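Local atomic coordinates of exoglucanase A (Cellulomonas fimi, PDB entry 7CBD), a protein that hydrolyses beta-1,4-glucosidic linkages of cellulose with inversion of anomeric configuration, releasing cellobiose from non-reducing chain ends, its family 6 catalytic domain being the part in this model. Residues A[55-60]-A[108-113]; A[118-123]-A[175-180]. All coordinates share one frame; numbering follows the deposited sequence. Where two conformers were deposited one is given.

Interaction 1 (A[55-60]-A[108-113]); sequences DRISAI and GELPAT
The carboxylate of Glu109 has Arg56 CB in front of one face, 3.4 Å from OE1, while Ile57 lies to the other side, its CG1 3.5 Å from OE2. Between these apolar neighbours comes the backbone of 55-60: Ile57 N donates to Glu109 OE2 over 2.8 Å with an N-H...O angle of 160°, meeting the oxygen on its syn side, 17° out of the carboxylate plane. The next amide is tied in through a water, which accepts from Ser58 N and donates to Glu109 OE1 at 2.8 Å. One carboxylate thus takes two successive N-H groups, the first directly and the second through a water. In the alpha/beta barrel of glycoside hydrolase family 6, segment 55-60 follows strand 52-54. Its partner, 108-113, is the end of the loop between strand 87-93 and helix 114-132, with Thr113 as N-cap of that helix. Ile57 keeps CG1 beside its backbone N (chi1 -77°), which puts it by Glu109 OE2, and the extended second torsion carries Ile57 CD1 on to Leu110 CD2, 4.2 Å away. Leu110 also touches Asp95, and Ile57 rests on Tyr124 of helix 114-132. The guanidinium of Arg56 turns away from Glu109 and makes its salt bridge with Asp65.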
ATOM      1  N   ASP A  55       5.170   1.607 -12.041  1.00  6.79           N
ATOM      2  CA  ASP A  55       5.707   2.778 -11.350  1.00  8.09           C
ATOM      3  C   ASP A  55       6.476   3.723 -12.262  1.00  8.53           C
ATOM      4  O   ASP A  55       7.015   4.725 -11.780  1.00  9.18           O
ATOM      5  CB  ASP A  55       6.546   2.388 -10.121  1.00 10.78           C
ATOM      6  CG  ASP A  55       7.712   1.469 -10.451  1.00 13.64           C
ATOM      7  OD1 ASP A  55       7.812   0.994 -11.596  1.00 14.21           O
ATOM      8  OD2 ASP A  55       8.541   1.220  -9.546  1.00 17.23           O
ATOM      9  N   ARG A  56       6.528   3.432 -13.557  1.00  8.22           N
ATOM     10  CA  ARG A  56       7.122   4.306 -14.556  1.00  8.77           C
ATOM     11  C   ARG A  56       6.684   3.779 -15.912  1.00  8.14           C
ATOM     12  O   ARG A  56       6.278   2.618 -16.040  1.00  7.80           O
ATOM     13  CB  ARG A  56       8.652   4.345 -14.454  1.00 10.95           C
ATOM     14  CG  ARG A  56       9.288   2.992 -14.259  1.00 14.64           C
ATOM     15  CD  ARG A  56      10.808   3.104 -14.141  1.00 20.00           C
ATOM     16  NE  ARG A  56      11.424   1.936 -13.517  1.00 26.60           N
ATOM     17  CZ  ARG A  56      12.711   1.613 -13.623  1.00 30.94           C
ATOM     18  NH1 ARG A  56      13.170   0.534 -13.005  1.00 32.65           N
ATOM     19  NH2 ARG A  56      13.538   2.361 -14.344  1.00 32.73           N
ATOM     20  N   ILE A  57       6.793   4.637 -16.926  1.00  7.34           N
ATOM     21  CA  ILE A  57       6.352   4.258 -18.268  1.00  7.91           C
ATOM     22  C   ILE A  57       7.096   3.021 -18.763  1.00  7.86           C
ATOM     23  O   ILE A  57       6.502   2.132 -19.385  1.00  8.11           O
ATOM     24  CB  ILE A  57       6.488   5.453 -19.227  1.00  8.11           C
ATOM     25  CG1 ILE A  57       5.346   6.438 -18.982  1.00  8.14           C
ATOM     26  CG2 ILE A  57       6.538   4.981 -20.686  1.00  8.94           C
ATOM     27  CD1 ILE A  57       5.645   7.847 -19.474  1.00  8.54           C
ATOM     28  N   SER A  58       8.392   2.917 -18.459  1.00  7.98           N
ATOM     29  CA  SER A  58       9.175   1.791 -18.955  1.00  8.80           C
ATOM     30  C   SER A  58       8.716   0.459 -18.381  1.00  8.37           C
ATOM     31  O   SER A  58       9.015  -0.583 -18.969  1.00  9.29           O
ATOM     32  CB  SER A  58      10.662   1.996 -18.675  1.00  9.78           C
ATOM     33  OG  SER A  58      10.950   1.864 -17.299  1.00 11.56           O
ATOM     34  N   ALA A  59       7.993   0.464 -17.258  1.00  7.75           N
ATOM     35  CA  ALA A  59       7.484  -0.782 -16.702  1.00  8.46           C
ATOM     36  C   ALA A  59       6.405  -1.409 -17.573  1.00  8.17           C
ATOM     37  O   ALA A  59       6.118  -2.604 -17.422  1.00  7.89           O
ATOM     38  CB  ALA A  59       6.938  -0.550 -15.293  1.00  8.90           C
ATOM     39  N   ILE A  60       5.791  -0.638 -18.472  1.00  7.47           N
ATOM     40  CA  ILE A  60       4.715  -1.187 -19.294  1.00  7.44           C
ATOM     41  C   ILE A  60       5.261  -2.242 -20.248  1.00  8.48           C
ATOM     42  O   ILE A  60       4.732  -3.353 -20.334  1.00  8.51           O
ATOM     43  CB  ILE A  60       3.939  -0.073 -20.019  1.00  7.94           C
ATOM     44  CG1 ILE A  60       3.319   0.885 -19.000  1.00  7.87           C
ATOM     45  CG2 ILE A  60       2.854  -0.680 -20.920  1.00  9.58           C
ATOM     46  CD1 ILE A  60       2.854   2.212 -19.603  1.00  7.86           C
ATOM     47  N   GLY A 108       8.611  11.810  -9.024  1.00 23.78           N
ATOM     48  CA  GLY A 108       7.893  11.336 -10.198  1.00 19.46           C
ATOM     49  C   GLY A 108       8.612  11.705 -11.487  1.00 15.80           C
ATOM     50  O   GLY A 108       9.140  12.805 -11.627  1.00 17.43           O
ATOM     51  N   GLU A 109       8.618  10.763 -12.434  1.00 11.55           N
ATOM     52  CA  GLU A 109       9.293  10.998 -13.709  1.00  9.92           C
ATOM     53  C   GLU A 109       8.590  12.036 -14.577  1.00  9.43           C
ATOM     54  O   GLU A 109       9.233  12.625 -15.451  1.00  9.65           O
ATOM     55  CB  GLU A 109       9.466   9.695 -14.488  1.00 10.10           C
ATOM     56  CG  GLU A 109       8.156   9.124 -15.002  1.00  9.27           C
ATOM     57  CD  GLU A 109       8.326   7.810 -15.742  1.00  9.57           C
ATOM     58  OE1 GLU A 109       9.465   7.303 -15.828  1.00 10.57           O
ATOM     59  OE2 GLU A 109       7.307   7.285 -16.235  1.00  9.02           O
ATOM     60  N   LEU A 110       7.296  12.270 -14.373  1.00  7.04           N
ATOM     61  CA  LEU A 110       6.582  13.248 -15.190  1.00  7.28           C
ATOM     62  C   LEU A 110       6.446  14.551 -14.421  1.00  7.29           C
ATOM     63  O   LEU A 110       5.946  14.539 -13.286  1.00  8.61           O
ATOM     64  CB  LEU A 110       5.193  12.728 -15.554  1.00  7.33           C
ATOM     65  CG  LEU A 110       5.161  11.453 -16.404  1.00  7.45           C
ATOM     66  CD1 LEU A 110       3.724  11.035 -16.686  1.00  7.88           C
ATOM     67  CD2 LEU A 110       5.958  11.645 -17.698  1.00  8.59           C
ATOM     68  N   PRO A 111       6.860  15.683 -14.985  1.00  8.27           N
ATOM     69  CA  PRO A 111       6.727  16.952 -14.265  1.00  8.82           C
ATOM     70  C   PRO A 111       5.275  17.382 -14.179  1.00  7.40           C
ATOM     71  O   PRO A 111       4.425  16.985 -14.983  1.00  7.22           O
ATOM     72  CB  PRO A 111       7.514  17.951 -15.125  1.00 11.80           C
ATOM     73  CG  PRO A 111       8.268  17.175 -16.098  1.00 12.75           C
ATOM     74  CD  PRO A 111       7.592  15.835 -16.255  1.00  9.88           C
ATOM     75  N   ALA A 112       5.013  18.243 -13.194  1.00  7.72           N
ATOM     76  CA  ALA A 112       3.697  18.847 -12.994  1.00  8.13           C
ATOM     77  C   ALA A 112       3.529  20.001 -13.983  1.00  8.49           C
ATOM     78  O   ALA A 112       3.606  21.179 -13.634  1.00  9.07           O
ATOM     79  CB  ALA A 112       3.548  19.329 -11.558  1.00  9.00           C
ATOM     80  N   THR A 113       3.340  19.630 -15.253  1.00  7.32           N
ATOM     81  CA  THR A 113       3.124  20.571 -16.344  1.00  7.76           C
ATOM     82  C   THR A 113       2.137  19.942 -17.313  1.00  8.48           C
ATOM     83  O   THR A 113       1.904  18.731 -17.293  1.00  8.33           O
ATOM     84  CB  THR A 113       4.405  20.842 -17.145  1.00  8.07           C
ATOM     85  OG1 THR A 113       4.857  19.611 -17.727  1.00  7.91           O
ATOM     86  CG2 THR A 113       5.497  21.434 -16.271  1.00  8.15           C
TER
HETATM   87  O   HOH W   1      10.059   5.291 -17.691  1.00 10.73           O

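Interaction 2 (A[118-123]-A[175-180]); sequences ARYKSE and KYALDK
Lys175 NZ is held by two acceptors: the syn lone pair of Asp179 OD2 at 2.8 Å, in a salt bridge within helix 161-182, and the backbone O of Ser218. The next residue along, Tyr176, turns to the other helix and meets Lys121, and across the interface the work falls to this pair. Lys121 CG stands 3.6 Å from the centroid of the Tyr176 ring and only 8° off the ring normal, a CH-pi contact over the middle of the face. Lys121 CB lies 3.6 Å from Tyr176 CE2, and the lysine chain, extended beyond CG, runs across the ring so that CD comes over the CD1-CE1 side. Lys180 CG takes the opposite face, offset toward the rim, so the ring is sandwiched between two lysine chains. CG of Tyr176 is anti to its backbone N (chi1 -168°), which carries the ring out to the other helix, where its hydroxyl bonds to Asp126. Alongside, Tyr120 OH approaches Ala177 CB at 4.0 Å while hydrogen-bonding to Glu147. Ile125 of helix 114-132 joins the interface beside Tyr176 and Ala177. The two helices are neighbours on the barrel's outside: 114-132 links strand 87-93 to 141-146, and 161-182 links 141-146 to 187-192, the strand on which Leu178 packs.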
ATOM      1  N   ALA A 118       0.054  15.440 -20.638  1.00  8.15           N
ATOM      2  CA  ALA A 118      -0.186  14.841 -21.948  1.00  9.00           C
ATOM      3  C   ALA A 118       0.535  13.502 -22.073  1.00  8.72           C
ATOM      4  O   ALA A 118       0.001  12.552 -22.657  1.00  9.40           O
ATOM      5  CB  ALA A 118       0.215  15.812 -23.060  1.00 10.57           C
ATOM      6  N   ARG A 119       1.739  13.398 -21.508  0.57  8.08           N
ATOM      7  CA  ARG A 119       2.467  12.132 -21.530  0.57  8.18           C
ATOM      8  C   ARG A 119       1.813  11.099 -20.619  0.57  7.51           C
ATOM      9  O   ARG A 119       1.759   9.909 -20.954  0.57  8.18           O
ATOM     10  CB  ARG A 119       3.911  12.373 -21.100  0.57  9.53           C
ATOM     11  CG  ARG A 119       4.867  11.249 -21.419  0.57 10.88           C
ATOM     12  CD  ARG A 119       6.286  11.786 -21.531  0.57 13.23           C
ATOM     13  NE  ARG A 119       6.306  13.234 -21.329  0.57 17.18           N
ATOM     14  CZ  ARG A 119       7.383  13.949 -21.015  0.57 19.91           C
ATOM     15  NH1 ARG A 119       8.565  13.365 -20.867  0.57 22.10           N
ATOM     16  NH2 ARG A 119       7.273  15.258 -20.851  0.57 19.67           N
ATOM     17  N   TYR A 120       1.325  11.530 -19.456  1.00  7.51           N
ATOM     18  CA  TYR A 120       0.592  10.619 -18.580  1.00  7.02           C
ATOM     19  C   TYR A 120      -0.585   9.987 -19.314  1.00  7.15           C
ATOM     20  O   TYR A 120      -0.805   8.775 -19.241  1.00  7.75           O
ATOM     21  CB  TYR A 120       0.087  11.386 -17.363  1.00  6.82           C
ATOM     22  CG  TYR A 120      -0.662  10.544 -16.350  1.00  6.20           C
ATOM     23  CD1 TYR A 120       0.023   9.677 -15.498  1.00  6.56           C
ATOM     24  CD2 TYR A 120      -2.047  10.643 -16.216  1.00  6.38           C
ATOM     25  CE1 TYR A 120      -0.648   8.929 -14.546  1.00  6.03           C
ATOM     26  CE2 TYR A 120      -2.733   9.886 -15.266  1.00  5.46           C
ATOM     27  CZ  TYR A 120      -2.023   9.038 -14.433  1.00  5.47           C
ATOM     28  OH  TYR A 120      -2.689   8.300 -13.493  1.00  6.24           O
ATOM     29  N   LYS A 121      -1.337  10.800 -20.050  1.00  7.45           N
ATOM     30  CA  LYS A 121      -2.498  10.285 -20.761  1.00  8.32           C
ATOM     31  C   LYS A 121      -2.087   9.364 -21.903  1.00  8.84           C
ATOM     32  O   LYS A 121      -2.570   8.232 -22.002  1.00  9.52           O
ATOM     33  CB  LYS A 121      -3.346  11.444 -21.292  1.00  9.34           C
ATOM     34  CG  LYS A 121      -3.998  12.300 -20.224  1.00 11.40           C
ATOM     35  CD  LYS A 121      -4.766  13.446 -20.852  1.00 13.16           C
ATOM     36  CE  LYS A 121      -5.478  14.296 -19.811  1.00 15.47           C
ATOM     37  NZ  LYS A 121      -6.111  15.478 -20.456  1.00 17.75           N
ATOM     38  N   SER A 122      -1.188   9.827 -22.773  0.67 10.32           N
ATOM     39  CA  SER A 122      -0.941   9.148 -24.039  0.67 11.98           C
ATOM     40  C   SER A 122       0.089   8.033 -23.946  0.67 11.69           C
ATOM     41  O   SER A 122      -0.013   7.049 -24.687  0.67 12.87           O
ATOM     42  CB  SER A 122      -0.508  10.159 -25.106  0.67 14.28           C
ATOM     43  OG  SER A 122       0.817  10.602 -24.878  0.67 16.05           O
ATOM     44  N   GLU A 123       1.084   8.162 -23.067  1.00 11.08           N
ATOM     45  CA  GLU A 123       2.172   7.199 -22.976  1.00 11.07           C
ATOM     46  C   GLU A 123       2.117   6.330 -21.732  1.00  9.58           C
ATOM     47  O   GLU A 123       2.892   5.369 -21.632  1.00 10.45           O
ATOM     48  CB  GLU A 123       3.534   7.914 -23.030  1.00 14.39           C
ATOM     49  CG  GLU A 123       3.821   8.623 -24.342  1.00 19.16           C
ATOM     50  CD  GLU A 123       5.040   9.540 -24.270  1.00 24.46           C
ATOM     51  OE1 GLU A 123       6.035   9.174 -23.602  1.00 26.57           O
ATOM     52  OE2 GLU A 123       4.996  10.639 -24.873  1.00 26.69           O
ATOM     53  N   LYS A 175      -8.964  11.663 -12.916  1.00  6.38           N
ATOM     54  CA  LYS A 175     -10.170  11.586 -13.740  1.00  7.18           C
ATOM     55  C   LYS A 175      -9.920  10.769 -15.003  1.00  7.33           C
ATOM     56  O   LYS A 175     -10.727   9.907 -15.371  1.00  7.21           O
ATOM     57  CB  LYS A 175     -10.675  12.986 -14.103  1.00  8.31           C
ATOM     58  CG  LYS A 175     -11.738  12.964 -15.207  1.00  9.61           C
ATOM     59  CD  LYS A 175     -12.223  14.341 -15.622  1.00 11.46           C
ATOM     60  CE  LYS A 175     -12.888  14.311 -17.017  1.00 11.98           C
ATOM     61  NZ  LYS A 175     -14.100  13.424 -17.118  1.00 12.21           N
ATOM     62  N   TYR A 176      -8.800  11.030 -15.682  1.00  6.98           N
ATOM     63  CA  TYR A 176      -8.508  10.327 -16.927  1.00  7.47           C
ATOM     64  C   TYR A 176      -8.301   8.838 -16.681  1.00  7.69           C
ATOM     65  O   TYR A 176      -8.823   7.997 -17.422  1.00  7.81           O
ATOM     66  CB  TYR A 176      -7.276  10.944 -17.583  1.00  7.42           C
ATOM     67  CG  TYR A 176      -7.049  10.480 -19.002  1.00  7.75           C
ATOM     68  CD1 TYR A 176      -7.721  11.077 -20.063  1.00  8.68           C
ATOM     69  CD2 TYR A 176      -6.172   9.437 -19.282  1.00  7.84           C
ATOM     70  CE1 TYR A 176      -7.510  10.659 -21.364  1.00  9.51           C
ATOM     71  CE2 TYR A 176      -5.957   9.011 -20.581  1.00  7.89           C
ATOM     72  CZ  TYR A 176      -6.636   9.621 -21.615  1.00  8.92           C
ATOM     73  OH  TYR A 176      -6.424   9.199 -22.907  1.00 10.24           O
ATOM     74  N   ALA A 177      -7.527   8.493 -15.646  1.00  7.07           N
ATOM     75  CA  ALA A 177      -7.310   7.095 -15.301  1.00  6.63           C
ATOM     76  C   ALA A 177      -8.634   6.403 -15.026  1.00  5.49           C
ATOM     77  O   ALA A 177      -8.909   5.323 -15.565  1.00  6.78           O
ATOM     78  CB  ALA A 177      -6.386   7.002 -14.088  1.00  7.67           C
ATOM     79  N   LEU A 178      -9.480   7.030 -14.203  1.00  5.49           N
ATOM     80  CA  LEU A 178     -10.772   6.438 -13.867  1.00  6.97           C
ATOM     81  C   LEU A 178     -11.658   6.292 -15.098  1.00  6.85           C
ATOM     82  O   LEU A 178     -12.301   5.251 -15.285  1.00  6.97           O
ATOM     83  CB  LEU A 178     -11.473   7.278 -12.801  1.00  7.14           C
ATOM     84  CG  LEU A 178     -10.861   7.248 -11.398  1.00  6.52           C
ATOM     85  CD1 LEU A 178     -11.592   8.239 -10.522  1.00  7.22           C
ATOM     86  CD2 LEU A 178     -10.936   5.864 -10.787  1.00  7.30           C
ATOM     87  N   ASP A 179     -11.705   7.319 -15.954  1.00  6.83           N
ATOM     88  CA  ASP A 179     -12.544   7.246 -17.148  1.00  7.34           C
ATOM     89  C   ASP A 179     -12.102   6.102 -18.052  1.00  6.90           C
ATOM     90  O   ASP A 179     -12.928   5.313 -18.532  1.00  7.81           O
ATOM     91  CB  ASP A 179     -12.487   8.566 -17.929  1.00  7.97           C
ATOM     92  CG  ASP A 179     -13.330   9.680 -17.313  1.00  7.51           C
ATOM     93  OD1 ASP A 179     -14.226   9.404 -16.479  1.00  7.90           O
ATOM     94  OD2 ASP A 179     -13.101  10.852 -17.691  1.00  8.61           O
ATOM     95  N   LYS A 180     -10.792   5.999 -18.302  1.00  6.51           N
ATOM     96  CA  LYS A 180     -10.292   4.980 -19.220  1.00  6.98           C
ATOM     97  C   LYS A 180     -10.437   3.583 -18.637  1.00  6.36           C
ATOM     98  O   LYS A 180     -10.787   2.639 -19.352  1.00  8.71           O
ATOM     99  CB  LYS A 180      -8.833   5.263 -19.570  1.00  9.15           C
ATOM    100  CG  LYS A 180      -8.658   6.514 -20.414  1.00 10.65           C
ATOM    101  CD  LYS A 180      -9.024   6.257 -21.861  1.00 15.19           C
ATOM    102  CE  LYS A 180      -7.982   5.360 -22.523  1.00 17.94           C
ATOM    103  NZ  LYS A 180      -8.091   5.329 -24.013  1.00 20.09           N
TER

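Overall arrangement
Interaction 1 closes before interaction 2 opens along the chain, and the two centres are about 12 Å apart on the same side of the catalytic domain. Helix 114-132 connects them: 108-113 leads into its first turn, and 118-123 is part of it. Leu110 CD1 packs on Tyr120 CA at 3.7 Å, while Ile57 and Ile60 side chains approach the carbonyl O of Glu123. Interaction 1 thus sets loops following strands 52-54 and 87-93 against one side of this helix, and interaction 2 sets helix 161-182 against another. Together they join consecutive beta-alpha units of the barrel wall, away from the predicted catalytic residues Asp149 and Asp371.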